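Local structure of bifunctional protein PutA (Bdellovibrio bacteriovorus, 5UR2) at residues B[401-406]-B[413-418]; B[34-39]-B[114-119]; B[142-147]-B[163-168]. The protein probably oxidises proline to glutamate in two steps, joining a flavin-dependent proline dehydrogenase and an NAD+-dependent L-glutamate gamma-semialdehyde dehydrogenase in one chain. One frame throughout, in Å; residues are numbered along the deposited sequence.

Contact 1 (B[401-406]-B[413-418]). With P5F (N-propargylglycine-modified flavin adenine dinucleotide), chain F.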
loop_
_atom_site.group_PDB
_atom_site.type_symbol
_atom_site.label_atom_id
_atom_site.label_comp_id
_atom_site.label_asym_id
_atom_site.label_seq_id
_atom_site.Cartn_x
_atom_site.Cartn_y
_atom_site.Cartn_z
ATOM N N ARG B 401 -9.012 -26.470 54.411
ATOM C CA ARG B 401 -7.899 -27.206 53.828
ATOM C C ARG B 401 -7.055 -26.255 52.996
ATOM O O ARG B 401 -7.580 -25.567 52.116
ATOM C CB ARG B 401 -8.398 -28.365 52.961
ATOM C CG ARG B 401 -7.277 -29.202 52.363
ATOM C CD ARG B 401 -7.806 -30.413 51.559
ATOM N NE ARG B 401 -8.826 -31.146 52.291
ATOM C CZ ARG B 401 -8.565 -32.080 53.200
ATOM N NH1 ARG B 401 -7.310 -32.399 53.482
ATOM N NH2 ARG B 401 -9.558 -32.691 53.831
ATOM N N GLU B 402 -5.754 -26.215 53.270
ATOM C CA GLU B 402 -4.836 -25.350 52.540
ATOM C C GLU B 402 -4.180 -26.122 51.408
ATOM O O GLU B 402 -3.594 -27.188 51.629
ATOM C CB GLU B 402 -3.750 -24.790 53.455
ATOM C CG GLU B 402 -4.173 -23.645 54.342
ATOM C CD GLU B 402 -2.980 -23.012 55.027
ATOM O OE1 GLU B 402 -2.373 -23.716 55.863
ATOM O OE2 GLU B 402 -2.657 -21.835 54.746
ATOM N N TYR B 403 -4.269 -25.565 50.203
ATOM C CA TYR B 403 -3.489 -26.049 49.076
ATOM C C TYR B 403 -2.008 -25.807 49.347
ATOM O O TYR B 403 -1.582 -24.665 49.541
ATOM C CB TYR B 403 -3.939 -25.337 47.806
ATOM C CG TYR B 403 -3.360 -25.914 46.552
ATOM C CD1 TYR B 403 -3.878 -27.083 45.996
ATOM C CD2 TYR B 403 -2.297 -25.282 45.908
ATOM C CE1 TYR B 403 -3.341 -27.616 44.829
ATOM C CE2 TYR B 403 -1.754 -25.801 44.746
ATOM C CZ TYR B 403 -2.277 -26.965 44.207
ATOM O OH TYR B 403 -1.728 -27.484 43.051
ATOM N N ALA B 404 -1.222 -26.880 49.358
ATOM C CA ALA B 404 0.140 -26.848 49.878
ATOM C C ALA B 404 1.137 -27.166 48.773
ATOM O O ALA B 404 1.495 -28.335 48.561
ATOM C CB ALA B 404 0.280 -27.829 51.040
ATOM N N PRO B 405 1.610 -26.165 48.040
ATOM C CA PRO B 405 2.583 -26.444 46.984
ATOM C C PRO B 405 3.933 -26.788 47.584
ATOM O O PRO B 405 4.359 -26.208 48.589
ATOM C CB PRO B 405 2.647 -25.135 46.189
ATOM C CG PRO B 405 1.513 -24.281 46.715
ATOM C CD PRO B 405 1.291 -24.737 48.125
ATOM N N VAL B 406 4.603 -27.733 46.934
ATOM C CA VAL B 406 5.947 -28.185 47.267
ATOM C C VAL B 406 6.741 -28.195 45.971
ATOM O O VAL B 406 6.262 -28.726 44.964
ATOM C CB VAL B 406 5.924 -29.599 47.881
ATOM C CG1 VAL B 406 7.314 -30.047 48.243
ATOM C CG2 VAL B 406 5.005 -29.657 49.092
ATOM N N MET B 413 8.905 -20.132 41.222
ATOM C CA MET B 413 8.839 -18.766 40.726
ATOM C C MET B 413 7.800 -18.611 39.627
ATOM O O MET B 413 7.298 -17.502 39.430
ATOM C CB MET B 413 10.209 -18.314 40.223
ATOM C CG MET B 413 10.672 -16.990 40.812
ATOM S SD MET B 413 10.831 -17.009 42.615
ATOM C CE MET B 413 11.803 -18.498 42.874
ATOM N N ALA B 414 7.472 -19.690 38.909
ATOM C CA ALA B 414 6.326 -19.650 38.005
ATOM C C ALA B 414 5.021 -19.490 38.784
ATOM O O ALA B 414 4.186 -18.640 38.448
ATOM C CB ALA B 414 6.296 -20.907 37.135
ATOM N N TYR B 415 4.832 -20.307 39.836
ATOM C CA TYR B 415 3.622 -20.244 40.660
ATOM C C TYR B 415 3.444 -18.868 41.296
ATOM O O TYR B 415 2.331 -18.328 41.316
ATOM C CB TYR B 415 3.685 -21.343 41.718
ATOM C CG TYR B 415 2.491 -21.447 42.645
ATOM C CD1 TYR B 415 1.350 -22.147 42.281
ATOM C CD2 TYR B 415 2.523 -20.870 43.901
ATOM C CE1 TYR B 415 0.268 -22.249 43.150
ATOM C CE2 TYR B 415 1.452 -20.967 44.767
ATOM C CZ TYR B 415 0.332 -21.658 44.392
ATOM O OH TYR B 415 -0.715 -21.738 45.282
ATOM N N LEU B 416 4.530 -18.291 41.833
ATOM C CA LEU B 416 4.495 -16.933 42.370
ATOM C C LEU B 416 4.020 -15.924 41.322
ATOM O O LEU B 416 3.407 -14.903 41.669
ATOM C CB LEU B 416 5.882 -16.540 42.888
ATOM C CG LEU B 416 6.158 -15.083 43.337
ATOM C CD1 LEU B 416 5.433 -14.721 44.643
ATOM C CD2 LEU B 416 7.657 -14.743 43.446
ATOM N N VAL B 417 4.326 -16.167 40.044
ATOM C CA VAL B 417 3.876 -15.261 38.991
ATOM C C VAL B 417 2.372 -15.367 38.819
ATOM O O VAL B 417 1.691 -14.361 38.584
ATOM C CB VAL B 417 4.609 -15.542 37.662
ATOM C CG1 VAL B 417 3.908 -14.821 36.520
ATOM C CG2 VAL B 417 6.048 -15.078 37.740
ATOM N N ARG B 418 1.829 -16.581 38.947
ATOM C CA ARG B 418 0.379 -16.760 38.844
ATOM C C ARG B 418 -0.347 -16.087 40.013
ATOM O O ARG B 418 -1.399 -15.464 39.816
ATOM C CB ARG B 418 0.041 -18.253 38.760
ATOM C CG ARG B 418 -1.378 -18.572 38.249
ATOM C CD ARG B 418 -1.400 -19.779 37.281
ATOM N NE ARG B 418 -1.980 -20.987 37.882
ATOM C CZ ARG B 418 -1.906 -22.216 37.360
ATOM N NH1 ARG B 418 -1.266 -22.426 36.213
ATOM N NH2 ARG B 418 -2.467 -23.248 37.995
HETATM P PA P5F F . -12.503 -14.372 42.963
HETATM O O1A P5F F . -13.919 -14.283 43.628
HETATM O O2A P5F F . -11.748 -13.145 42.826
HETATM O O5B P5F F . -12.497 -14.859 41.540
HETATM C C5B P5F F . -11.433 -14.687 40.612
HETATM C C4B P5F F . -11.677 -15.619 39.416
HETATM O O4B P5F F . -12.717 -15.191 38.570
HETATM C C3B P5F F . -10.521 -15.844 38.485
HETATM O O3B P5F F . -9.593 -16.726 38.992
HETATM C C2B P5F F . -11.185 -16.360 37.272
HETATM O O2B P5F F . -11.446 -17.712 37.434
HETATM C C1B P5F F . -12.471 -15.615 37.258
HETATM N N9A P5F F . -12.475 -14.450 36.410
HETATM C C8A P5F F . -11.630 -13.350 36.468
HETATM N N7A P5F F . -11.993 -12.484 35.513
HETATM C C5A P5F F . -13.093 -12.979 34.810
HETATM C C6A P5F F . -13.859 -12.537 33.733
HETATM N N6A P5F F . -13.585 -11.273 33.109
HETATM N N1A P5F F . -14.872 -13.288 33.261
HETATM C C2A P5F F . -15.173 -14.480 33.819
HETATM N N3A P5F F . -14.422 -14.954 34.855
HETATM C C4A P5F F . -13.406 -14.249 35.368
HETATM N N1 P5F F . -7.930 -23.457 39.353
HETATM C C2 P5F F . -8.034 -24.384 38.251
HETATM O O2 P5F F . -8.444 -23.899 37.030
HETATM N N3 P5F F . -7.730 -25.773 38.422
HETATM C C4 P5F F . -7.309 -26.303 39.667
HETATM O O4 P5F F . -7.028 -27.672 39.764
HETATM C C4X P5F F . -7.189 -25.325 40.829
HETATM N N5 P5F F . -6.637 -25.732 42.120
HETATM C C5X P5F F . -6.971 -24.865 43.266
HETATM C C6 P5F F . -6.955 -25.425 44.653
HETATM C C7 P5F F . -7.359 -24.619 45.746
HETATM C C7M P5F F . -7.340 -25.199 47.143
HETATM C C8 P5F F . -7.784 -23.272 45.534
HETATM C C8M P5F F . -8.224 -22.387 46.673
HETATM C C9 P5F F . -7.804 -22.735 44.226
HETATM C C9A P5F F . -7.377 -23.575 43.071
HETATM N N10 P5F F . -7.421 -23.022 41.715
HETATM C C10 P5F F . -7.494 -23.969 40.638
HETATM C "C1'" P5F F . -7.580 -21.573 41.440
HETATM C "C2'" P5F F . -9.041 -21.124 41.490
HETATM O "O2'" P5F F . -9.706 -21.679 40.420
HETATM C "C3'" P5F F . -9.251 -19.608 41.484
HETATM O "O3'" P5F F . -8.750 -19.103 40.303
HETATM C "C4'" P5F F . -8.581 -18.859 42.627
HETATM O "O4'" P5F F . -8.514 -19.731 43.703
HETATM C "C5'" P5F F . -9.208 -17.498 42.983
HETATM O "O5'" P5F F . -10.621 -17.488 42.936
HETATM P P P5F F . -11.593 -16.752 44.007
HETATM O O1P P5F F . -13.031 -17.357 44.235
HETATM O O2P P5F F . -10.626 -16.666 45.247
HETATM O O3P P5F F . -11.426 -15.167 43.612
HETATM C C21 P5F F . -4.213 -26.124 41.215
HETATM C C22 P5F F . -5.456 -26.023 41.734
HETATM C C23 P5F F . -3.905 -27.087 40.055
#
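Tyr403 and Tyr415 meet without stacking: the phenol oxygen of Tyr415 approaches the edge of the Tyr403 ring, near its plane, with OH 3.9 Å from Tyr403 CD2. The setting is the proline dehydrogenase TIM barrel, whose eighth strand, 400-406, is followed by helix 409-423. The same Tyr415 end also touches Pro405, two residues further along the strand. Pro405 CG lies 3.7 Å from Tyr415 CZ and equally close to the hydroxyl, with the proline ring and the phenol crossing at about a right angle. Tyr415 reaches this far from the helix because its CG is anti to the backbone N (chi1 -179°), which sends the ring out to the strand. The side chains of Tyr403 and Pro405 both start toward the helix, while that of Ala404 between them turns away, as expected from strand alternation. On the helix side the Tyr415 ring also has a cation-pi partner, Arg419, and it rests on Leu382 of the neighbouring strand 379-382.

Tyr403 belongs to the pocket of the flavin modified by N-propargylglycine. Along its length it follows the dimethylbenzene part of the flavin and then the adduct: CB is 3.5 Å from the flavin methyl C7M, and CD1 is 3.7 Å from C6. The hydroxyl, hydrogen-bonded to Lys198, passes the three-carbon chain that leaves flavin N5, where Tyr403 OH lies 3.4 Å from C21 of the adduct.

Contact 2 (B[34-39]-B[114-119])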
loop_
_atom_site.group_PDB
_atom_site.type_symbol
_atom_site.label_atom_id
_atom_site.label_comp_id
_atom_site.label_asym_id
_atom_site.label_seq_id
_atom_site.Cartn_x
_atom_site.Cartn_y
_atom_site.Cartn_z
ATOM N N PHE B 34 5.407 -4.692 52.878
ATOM C CA PHE B 34 6.259 -5.752 52.354
ATOM C C PHE B 34 6.716 -5.399 50.947
ATOM O O PHE B 34 6.137 -4.539 50.278
ATOM C CB PHE B 34 5.538 -7.108 52.257
ATOM C CG PHE B 34 4.859 -7.565 53.515
ATOM C CD1 PHE B 34 3.562 -7.158 53.810
ATOM C CD2 PHE B 34 5.487 -8.453 54.369
ATOM C CE1 PHE B 34 2.923 -7.600 54.953
ATOM C CE2 PHE B 34 4.853 -8.896 55.514
ATOM C CZ PHE B 34 3.569 -8.467 55.805
ATOM N N TRP B 35 7.749 -6.108 50.489
ATOM C CA TRP B 35 8.179 -5.959 49.102
ATOM C C TRP B 35 7.091 -6.440 48.145
ATOM O O TRP B 35 6.872 -5.833 47.091
ATOM C CB TRP B 35 9.490 -6.709 48.865
ATOM N N TYR B 36 6.400 -7.534 48.501
ATOM C CA TYR B 36 5.359 -8.101 47.640
ATOM C C TYR B 36 4.225 -7.109 47.395
ATOM O O TYR B 36 3.782 -6.918 46.253
ATOM C CB TYR B 36 4.814 -9.391 48.266
ATOM C CG TYR B 36 3.751 -10.098 47.444
ATOM C CD1 TYR B 36 4.095 -10.894 46.357
ATOM C CD2 TYR B 36 2.395 -9.954 47.749
ATOM C CE1 TYR B 36 3.119 -11.537 45.602
ATOM C CE2 TYR B 36 1.410 -10.592 46.998
ATOM C CZ TYR B 36 1.778 -11.381 45.923
ATOM O OH TYR B 36 0.816 -12.026 45.163
ATOM N N GLY B 37 3.743 -6.464 48.461
ATOM C CA GLY B 37 2.653 -5.510 48.314
ATOM C C GLY B 37 3.051 -4.262 47.549
ATOM O O GLY B 37 2.259 -3.727 46.766
ATOM N N SER B 38 4.279 -3.773 47.763
ATOM C CA SER B 38 4.736 -2.596 47.026
ATOM C C SER B 38 4.895 -2.910 45.537
ATOM O O SER B 38 4.557 -2.083 44.678
ATOM C CB SER B 38 6.037 -2.074 47.623
ATOM O OG SER B 38 6.337 -0.791 47.098
ATOM N N ILE B 39 5.413 -4.098 45.213
ATOM C CA ILE B 39 5.443 -4.552 43.823
ATOM C C ILE B 39 4.046 -4.494 43.218
ATOM O O ILE B 39 3.857 -4.032 42.085
ATOM C CB ILE B 39 6.033 -5.973 43.731
ATOM C CG1 ILE B 39 7.528 -5.950 44.060
ATOM C CG2 ILE B 39 5.744 -6.595 42.363
ATOM C CD1 ILE B 39 8.346 -5.118 43.129
ATOM N N ALA B 114 8.377 -15.992 47.211
ATOM C CA ALA B 114 7.948 -17.325 46.822
ATOM C C ALA B 114 7.613 -18.178 48.037
ATOM O O ALA B 114 6.628 -18.929 48.023
ATOM C CB ALA B 114 9.032 -17.991 45.982
ATOM N N LYS B 115 8.406 -18.064 49.105
ATOM C CA LYS B 115 8.166 -18.888 50.289
ATOM C C LYS B 115 6.857 -18.529 50.977
ATOM O O LYS B 115 6.357 -19.320 51.786
ATOM C CB LYS B 115 9.345 -18.795 51.267
ATOM N N MET B 116 6.292 -17.353 50.688
ATOM C CA MET B 116 4.965 -17.048 51.205
ATOM C C MET B 116 3.932 -18.046 50.692
ATOM O O MET B 116 2.968 -18.350 51.396
ATOM C CB MET B 116 4.546 -15.636 50.799
ATOM C CG MET B 116 5.340 -14.505 51.399
ATOM S SD MET B 116 4.959 -12.979 50.506
ATOM C CE MET B 116 3.265 -12.720 50.962
ATOM N N PHE B 117 4.119 -18.574 49.477
ATOM C CA PHE B 117 3.094 -19.380 48.827
ATOM C C PHE B 117 3.488 -20.836 48.633
ATOM O O PHE B 117 2.644 -21.636 48.214
ATOM C CB PHE B 117 2.726 -18.781 47.454
ATOM C CG PHE B 117 2.328 -17.328 47.511
ATOM C CD1 PHE B 117 1.168 -16.933 48.164
ATOM C CD2 PHE B 117 3.114 -16.356 46.904
ATOM C CE1 PHE B 117 0.806 -15.596 48.218
ATOM C CE2 PHE B 117 2.752 -15.015 46.947
ATOM C CZ PHE B 117 1.599 -14.634 47.601
ATOM N N ILE B 118 4.722 -21.208 48.939
ATOM C CA ILE B 118 5.206 -22.573 48.758
ATOM C C ILE B 118 5.622 -23.097 50.124
ATOM O O ILE B 118 6.459 -22.483 50.797
ATOM C CB ILE B 118 6.371 -22.623 47.758
ATOM C CG1 ILE B 118 5.859 -22.222 46.380
ATOM C CG2 ILE B 118 7.006 -24.014 47.707
ATOM C CD1 ILE B 118 6.870 -21.497 45.572
ATOM N N THR B 119 5.028 -24.219 50.539
ATOM C CA THR B 119 5.248 -24.690 51.901
ATOM C C THR B 119 6.671 -25.191 52.088
ATOM O O THR B 119 7.186 -25.179 53.212
ATOM C CB THR B 119 4.246 -25.790 52.260
ATOM O OG1 THR B 119 4.498 -26.944 51.450
ATOM C CG2 THR B 119 2.824 -25.309 51.997
#
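An aromatic cluster with a Met-aromatic contact, formed by Tyr36, Met116 and Phe117, joins the start of helix 35-45 to residues 114-119, at the C-terminal end of helix 103-115, in the N-terminal PutA region. Phe117 points an edge at the face of Tyr36 in an offset edge-to-face pair, with centroids 5.4 Å apart and planes at 63°. The leading edge of Phe117 is CE2 and CZ: CE2 comes within 3.7 Å of Tyr36 CE1, and CZ within 3.7 Å of Tyr36 CZ. Met116 lies on the same side of the Tyr36 ring as Phe117, its sulfur placed obliquely. Met116 SD is 5.0 Å from the centroid of the Tyr36 ring, on a line 32° off the normal, and 4.2 Å from Tyr36 CB. The CB of Met116 in turn sits over the centre of the Phe117 ring, 4.1 Å above the plane, so neighbours in sequence pack on each other as well as on the tyrosine. Tyr36 extends toward them with CG anti to the backbone N (chi1 -178°).

Helix 409-423 adjoins the cluster: Leu420 touches Tyr36, and both Tyr415 and Leu416 touch Phe117. Asn423 ND2 is hydrogen-bonded to Tyr36 OH, which gives the buried hydroxyl a polar partner. The contact itself probably rests largely on dispersion, with a small electrostatic share from the ring edge and sulfur, while the directional bond of Tyr36 goes to Asn423.

Contact 3 (B[142-147]-B[163-168])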
loop_
_atom_site.group_PDB
_atom_site.type_symbol
_atom_site.label_atom_id
_atom_site.label_comp_id
_atom_site.label_asym_id
_atom_site.label_seq_id
_atom_site.Cartn_x
_atom_site.Cartn_y
_atom_site.Cartn_z
ATOM N N VAL B 142 -1.369 -31.719 49.425
ATOM C CA VAL B 142 -0.015 -31.488 48.930
ATOM C C VAL B 142 0.025 -31.635 47.415
ATOM O O VAL B 142 -0.534 -32.584 46.850
ATOM C CB VAL B 142 0.993 -32.435 49.607
ATOM C CG1 VAL B 142 2.342 -32.284 48.959
ATOM C CG2 VAL B 142 1.114 -32.106 51.079
ATOM N N ASP B 143 0.706 -30.699 46.749
ATOM C CA ASP B 143 0.889 -30.765 45.306
ATOM C C ASP B 143 2.351 -30.528 44.967
ATOM O O ASP B 143 2.975 -29.603 45.499
ATOM C CB ASP B 143 0.012 -29.746 44.575
ATOM C CG ASP B 143 0.217 -29.780 43.064
ATOM O OD1 ASP B 143 -0.280 -30.721 42.401
ATOM O OD2 ASP B 143 0.895 -28.869 42.544
ATOM N N ILE B 144 2.901 -31.373 44.099
ATOM C CA ILE B 144 4.300 -31.267 43.694
ATOM C C ILE B 144 4.387 -30.387 42.453
ATOM O O ILE B 144 3.975 -30.789 41.363
ATOM C CB ILE B 144 4.910 -32.648 43.435
ATOM C CG1 ILE B 144 4.755 -33.509 44.688
ATOM C CG2 ILE B 144 6.386 -32.519 43.075
ATOM C CD1 ILE B 144 5.118 -34.956 44.487
ATOM N N LEU B 145 4.959 -29.198 42.616
ATOM C CA LEU B 145 5.219 -28.314 41.488
ATOM C C LEU B 145 6.292 -28.910 40.587
ATOM O O LEU B 145 7.191 -29.628 41.038
ATOM C CB LEU B 145 5.693 -26.951 41.972
ATOM C CG LEU B 145 4.758 -26.214 42.914
ATOM C CD1 LEU B 145 5.529 -25.156 43.679
ATOM C CD2 LEU B 145 3.636 -25.602 42.101
ATOM N N GLY B 146 6.168 -28.636 39.294
ATOM C CA GLY B 146 7.178 -29.079 38.353
ATOM C C GLY B 146 7.111 -28.258 37.089
ATOM O O GLY B 146 6.144 -27.534 36.842
ATOM N N GLU B 147 8.164 -28.372 36.283
ATOM C CA GLU B 147 8.116 -27.800 34.948
ATOM C C GLU B 147 7.255 -28.697 34.063
ATOM O O GLU B 147 6.730 -29.727 34.498
ATOM C CB GLU B 147 9.518 -27.626 34.376
ATOM C CG GLU B 147 10.588 -27.441 35.423
ATOM C CD GLU B 147 11.892 -26.930 34.843
ATOM O OE1 GLU B 147 11.896 -26.482 33.676
ATOM O OE2 GLU B 147 12.918 -27.002 35.552
ATOM N N MET B 163 4.510 -41.378 44.080
ATOM C CA MET B 163 4.529 -42.642 44.814
ATOM C C MET B 163 5.318 -42.506 46.111
ATOM O O MET B 163 4.889 -42.995 47.158
ATOM C CB MET B 163 5.118 -43.757 43.947
ATOM C CG MET B 163 4.353 -44.100 42.654
ATOM S SD MET B 163 2.697 -44.796 42.901
ATOM C CE MET B 163 3.056 -46.482 43.385
ATOM N N GLU B 164 6.476 -41.837 46.064
ATOM C CA GLU B 164 7.259 -41.642 47.281
ATOM C C GLU B 164 6.547 -40.709 48.251
ATOM O O GLU B 164 6.556 -40.950 49.463
ATOM C CB GLU B 164 8.645 -41.090 46.945
ATOM C CG GLU B 164 9.574 -42.088 46.284
ATOM C CD GLU B 164 10.667 -41.409 45.471
ATOM O OE1 GLU B 164 10.799 -40.170 45.586
ATOM O OE2 GLU B 164 11.383 -42.112 44.716
ATOM N N LEU B 165 5.927 -39.637 47.739
ATOM C CA LEU B 165 5.226 -38.697 48.610
ATOM C C LEU B 165 4.112 -39.388 49.379
ATOM O O LEU B 165 3.999 -39.224 50.599
ATOM C CB LEU B 165 4.660 -37.520 47.811
ATOM C CG LEU B 165 3.773 -36.575 48.642
ATOM C CD1 LEU B 165 4.583 -35.867 49.710
ATOM C CD2 LEU B 165 3.067 -35.547 47.776
ATOM N N VAL B 166 3.279 -40.165 48.680
ATOM C CA VAL B 166 2.131 -40.799 49.327
ATOM C C VAL B 166 2.591 -41.790 50.394
ATOM O O VAL B 166 2.063 -41.811 51.509
ATOM C CB VAL B 166 1.229 -41.475 48.281
ATOM C CG1 VAL B 166 0.200 -42.361 48.963
ATOM C CG2 VAL B 166 0.557 -40.424 47.430
ATOM N N THR B 167 3.583 -42.624 50.069
ATOM C CA THR B 167 4.057 -43.614 51.035
ATOM C C THR B 167 4.641 -42.925 52.262
ATOM O O THR B 167 4.318 -43.272 53.404
ATOM C CB THR B 167 5.082 -44.548 50.382
ATOM O OG1 THR B 167 4.466 -45.263 49.302
ATOM C CG2 THR B 167 5.626 -45.570 51.399
ATOM N N TRP B 168 5.481 -41.920 52.037
ATOM C CA TRP B 168 6.198 -41.268 53.126
ATOM C C TRP B 168 5.276 -40.415 54.007
ATOM O O TRP B 168 5.425 -40.405 55.235
ATOM C CB TRP B 168 7.335 -40.445 52.525
ATOM C CG TRP B 168 8.009 -39.554 53.462
ATOM C CD1 TRP B 168 9.051 -39.866 54.280
ATOM C CD2 TRP B 168 7.722 -38.173 53.674
ATOM N NE1 TRP B 168 9.428 -38.761 54.999
ATOM C CE2 TRP B 168 8.627 -37.706 54.647
ATOM C CE3 TRP B 168 6.788 -37.281 53.131
ATOM C CZ2 TRP B 168 8.624 -36.384 55.101
ATOM C CZ3 TRP B 168 6.780 -35.972 53.583
ATOM C CH2 TRP B 168 7.694 -35.534 54.561
#
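Leu165 meets Val142 and Ile144 almost entirely through one methyl, CD2. Followed outward from helix 152-173, Leu165 CB stays 4.2 Å from Ile144 CD1, a loose approach at the root of the side chain. CG, anti to the backbone N (chi1 173°), carries the branch point toward the strand without touching it closely. Of the two methyls, Leu165 CD1 keeps 4.3 Å from Val142 CG1. Leu165 CD2 goes deeper and lies 3.5 Å from that same Val142 CG1 and 3.9 Å from Ile144 CD1, so it lodges between two strand residues. Leu165 and Ile144 run past each other in opposite directions, whereas Val142 meets the leucine at a slant. Asp143, between the two aliphatic residues, starts away from the helix.

In the helix turn bearing Leu165, Met163 O accepts two bonds, from Thr167 N on one face of its carbonyl plane and from Thr167 OG1, at 3.1 Å, on the other.

This is the first strand-helix unit of the TIM barrel, strand 138-144 inside and helix 152-173 on the outer layer. Tyr162 of that helix is hydrogen-bonded through its OH to Ile144 N. Helix 123-135 packs alongside, its Pro123 against Leu165 and its Leu130 against Val142, while strands 194-197 and 400-406 pair with the backbone on either side of strand 138-144.

Contacts 1 and 3 lie on the first and last strands of the barrel, paired where it closes: Val406 N is 2.9 Å from Asp143 O, and Val406 O is 2.7 Å from Leu145 N. Contact 2 joins them from the N-terminal region, with Thr119 N 2.9 Å from Pro405 O and Phe117 CE2 packed 3.5 Å from Leu416 CD1. Its link to contact 3 is slighter, Ile118 CG1 meeting Leu145 CD1 at 4.0 Å. Contact 1 is the one that touches the modified flavin; the side chains of Phe117 in contact 2 and Ile144 in contact 3 are each about 11 Å from it. Centres of contacts 1 and 2 are about 11 Å apart, those of 1 and 3 about 14 Å.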